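Local coordinates for protein transcriptional regulator, LacI family (Lactobacillus brevis, PDB 3JY6) that probably acts as a DNA-binding transcription factor of the LacI family, recognising regulatory DNA sequences, at residues E50-L55 and S71-Q76. Sequence-based numbering, arbitrary orientation.
Sequences EREKTL and SFSNPQ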
ATOM      1  N   GLU A  50       8.140  18.701   7.223  1.00 25.36           N
ATOM      2  CA  GLU A  50       9.438  19.250   6.834  1.00 26.30           C
ATOM      3  C   GLU A  50       9.902  18.536   5.565  1.00 26.12           C
ATOM      4  O   GLU A  50      10.460  19.143   4.646  1.00 24.40           O
ATOM      5  CB  GLU A  50      10.471  19.041   7.943  1.00 29.23           C
ATOM      6  CG  GLU A  50      10.402  20.076   9.051  1.00 33.74           C
ATOM      7  CD  GLU A  50      10.307  21.490   8.505  1.00 35.93           C
ATOM      8  OE1 GLU A  50       9.179  21.947   8.224  1.00 40.47           O
ATOM      9  OE2 GLU A  50      11.357  22.139   8.338  1.00 35.88           O
ATOM     10  N   ARG A  51       9.660  17.229   5.529  1.00 25.75           N
ATOM     11  CA  ARG A  51      10.030  16.421   4.380  1.00 24.77           C
ATOM     12  C   ARG A  51       9.302  16.996   3.173  1.00 22.84           C
ATOM     13  O   ARG A  51       9.877  17.187   2.102  1.00 22.24           O
ATOM     14  CB  ARG A  51       9.615  14.968   4.613  1.00 23.08           C
ATOM     15  CG  ARG A  51       9.916  14.025   3.457  1.00 24.11           C
ATOM     16  CD  ARG A  51      11.382  14.063   3.034  1.00 24.94           C
ATOM     17  NE  ARG A  51      11.638  13.141   1.933  1.00 27.60           N
ATOM     18  CZ  ARG A  51      12.745  13.134   1.193  1.00 29.00           C
ATOM     19  NH1 ARG A  51      13.719  14.009   1.433  1.00 26.74           N
ATOM     20  NH2 ARG A  51      12.871  12.255   0.202  1.00 26.97           N
ATOM     21  N   GLU A  52       8.025  17.288   3.371  1.00 21.73           N
ATOM     22  CA  GLU A  52       7.201  17.841   2.317  1.00 19.94           C
ATOM     23  C   GLU A  52       7.798  19.126   1.719  1.00 19.61           C
ATOM     24  O   GLU A  52       7.791  19.312   0.498  1.00 18.53           O
ATOM     25  CB  GLU A  52       5.799  18.103   2.867  1.00 20.79           C
ATOM     26  CG  GLU A  52       4.831  18.672   1.871  1.00 24.69           C
ATOM     27  CD  GLU A  52       3.378  18.445   2.278  1.00 26.74           C
ATOM     28  OE1 GLU A  52       2.483  18.963   1.588  1.00 27.32           O
ATOM     29  OE2 GLU A  52       3.129  17.740   3.282  1.00 31.26           O
ATOM     30  N   LYS A  53       8.319  20.001   2.574  1.00 18.94           N
ATOM     31  CA  LYS A  53       8.900  21.267   2.118  1.00 20.33           C
ATOM     32  C   LYS A  53      10.084  21.060   1.191  1.00 18.98           C
ATOM     33  O   LYS A  53      10.232  21.769   0.187  1.00 17.41           O
ATOM     34  CB  LYS A  53       9.335  22.129   3.308  1.00 23.34           C
ATOM     35  CG  LYS A  53       8.205  22.867   3.987  1.00 28.96           C
ATOM     36  CD  LYS A  53       8.697  23.527   5.266  1.00 33.75           C
ATOM     37  CE  LYS A  53       7.584  24.298   5.925  1.00 35.04           C
ATOM     38  NZ  LYS A  53       7.102  25.363   5.017  1.00 39.58           N
ATOM     39  N   THR A  54      10.937  20.092   1.510  1.00 19.75           N
ATOM     40  CA  THR A  54      12.076  19.865   0.637  1.00 19.93           C
ATOM     41  C   THR A  54      11.604  19.231  -0.659  1.00 19.63           C
ATOM     42  O   THR A  54      12.192  19.467  -1.705  1.00 20.62           O
ATOM     43  CB  THR A  54      13.181  19.010   1.303  1.00 21.04           C
ATOM     44  OG1 THR A  54      13.225  17.707   0.705  1.00 23.88           O
ATOM     45  CG2 THR A  54      12.962  18.926   2.802  1.00 19.81           C
ATOM     46  N   LEU A  55      10.523  18.453  -0.615  1.00 20.18           N
ATOM     47  CA  LEU A  55      10.013  17.849  -1.847  1.00 18.82           C
ATOM     48  C   LEU A  55       9.479  18.975  -2.740  1.00 17.82           C
ATOM     49  O   LEU A  55       9.739  19.011  -3.949  1.00 15.05           O
ATOM     50  CB  LEU A  55       8.906  16.838  -1.541  1.00 18.70           C
ATOM     51  CG  LEU A  55       9.331  15.551  -0.819  1.00 21.17           C
ATOM     52  CD1 LEU A  55       8.114  14.629  -0.647  1.00 19.82           C
ATOM     53  CD2 LEU A  55      10.412  14.841  -1.615  1.00 20.03           C
ATOM     54  N   SER A  71      -1.519  16.225   0.791  1.00 24.47           N
ATOM     55  CA  SER A  71      -0.706  16.284   1.997  1.00 24.98           C
ATOM     56  C   SER A  71      -1.020  17.427   2.965  1.00 25.27           C
ATOM     57  O   SER A  71      -2.103  18.009   2.921  1.00 25.61           O
ATOM     58  CB  SER A  71       0.769  16.301   1.606  1.00 27.56           C
ATOM     59  OG  SER A  71       0.907  16.708   0.258  1.00 31.91           O
ATOM     60  N   PHE A  72      -0.049  17.746   3.816  1.00 25.49           N
ATOM     61  CA  PHE A  72      -0.192  18.752   4.872  1.00 25.44           C
ATOM     62  C   PHE A  72       0.042  20.240   4.590  1.00 22.21           C
ATOM     63  O   PHE A  72      -0.485  21.080   5.308  1.00 21.94           O
ATOM     64  CB  PHE A  72       0.714  18.352   6.034  1.00 28.99           C
ATOM     65  CG  PHE A  72       0.894  16.866   6.183  1.00 32.81           C
ATOM     66  CD1 PHE A  72      -0.162  16.059   6.606  1.00 34.60           C
ATOM     67  CD2 PHE A  72       2.129  16.270   5.911  1.00 33.57           C
ATOM     68  CE1 PHE A  72       0.010  14.674   6.762  1.00 34.29           C
ATOM     69  CE2 PHE A  72       2.313  14.894   6.060  1.00 33.53           C
ATOM     70  CZ  PHE A  72       1.254  14.093   6.487  1.00 33.69           C
ATOM     71  N   SER A  73       0.835  20.571   3.578  1.00 21.43           N
ATOM     72  CA  SER A  73       1.145  21.968   3.260  1.00 19.33           C
ATOM     73  C   SER A  73      -0.041  22.902   3.067  1.00 21.24           C
ATOM     74  O   SER A  73      -0.946  22.612   2.271  1.00 21.54           O
ATOM     75  CB  SER A  73       2.014  22.040   2.004  1.00 20.10           C
ATOM     76  OG  SER A  73       3.309  21.536   2.240  1.00 23.41           O
ATOM     77  N   ASN A  74      -0.034  24.024   3.790  1.00 19.96           N
ATOM     78  CA  ASN A  74      -1.090  25.019   3.637  1.00 21.18           C
ATOM     79  C   ASN A  74      -0.667  25.882   2.441  1.00 18.23           C
ATOM     80  O   ASN A  74       0.450  25.748   1.929  1.00 17.71           O
ATOM     81  CB  ASN A  74      -1.224  25.916   4.881  1.00 25.02           C
ATOM     82  CG  ASN A  74      -1.662  25.159   6.124  1.00 30.71           C
ATOM     83  OD1 ASN A  74      -2.657  24.429   6.108  1.00 32.88           O
ATOM     84  ND2 ASN A  74      -0.928  25.350   7.221  1.00 33.04           N
ATOM     85  N   PRO A  75      -1.553  26.768   1.979  1.00 15.82           N
ATOM     86  CA  PRO A  75      -1.231  27.634   0.844  1.00 14.87           C
ATOM     87  C   PRO A  75      -0.059  28.593   1.077  1.00 15.89           C
ATOM     88  O   PRO A  75       0.680  28.876   0.133  1.00 17.57           O
ATOM     89  CB  PRO A  75      -2.547  28.355   0.585  1.00 15.97           C
ATOM     90  CG  PRO A  75      -3.560  27.301   0.970  1.00 16.20           C
ATOM     91  CD  PRO A  75      -2.997  26.798   2.264  1.00 15.36           C
ATOM     92  N   GLN A  76       0.123  29.083   2.306  1.00 15.99           N
ATOM     93  CA  GLN A  76       1.233  29.998   2.600  1.00 17.78           C
ATOM     94  C   GLN A  76       2.564  29.313   2.277  1.00 18.24           C
ATOM     95  O   GLN A  76       3.484  29.935   1.748  1.00 19.57           O
ATOM     96  CB  GLN A  76       1.233  30.432   4.079  1.00 17.90           C
ATOM     97  CG  GLN A  76       2.090  31.676   4.344  1.00 21.37           C
ATOM     98  CD  GLN A  76       2.480  31.855   5.809  1.00 20.83           C
ATOM     99  OE1 GLN A  76       1.761  31.435   6.718  1.00 23.27           O
ATOM    100  NE2 GLN A  76       3.617  32.493   6.039  1.00 20.07           N
TER
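Glu-52 and Ser-73 meet through two hydrogen bonds on a single oxygen. Ser-73 N donates to Glu-52 OE1 over 3.0 Å, nearly straight at an N-H...O angle of 158°. Ser-73 OG donates to the same Glu-52 OE1 over 2.8 Å. Both donors come from the same face of the carboxylate, the hydroxyl standing 64° out of its plane. The other oxygen takes a backbone N-H: Phe-72 N donates to Glu-52 OE2 (3.2 Å), which accepts through its syn lone pair, on the side of the other oxygen; at 140° the bond is bent. Thus both oxygens of this buried carboxylate are satisfied, and two consecutive amides of the turn have acceptors. The glutamate chain runs out extended, CG pointing opposite the backbone N, which carries the carboxylate across to the loop. Phe-72 CD2 comes within 3.2 Å of Glu-52 OE2, the ring standing obliquely to the carboxylate. Ser-71 OG comes within 3.1 Å of Glu-52 OE1, but its hydrogen bond is to Ile-13 O on strand 9-14. Replacing Glu-52 with an alanine would probably leave the amides of Phe-72 and Ser-73 and the hydroxyl of Ser-73 without these acceptors inside a buried contact. Intact, the carboxylate ties helix 49-60 to the strand-to-helix turn between 66-70 and 75-82, at the C-terminal ends of the parallel strands in a periplasmic-binding-protein-like alpha/beta subdomain.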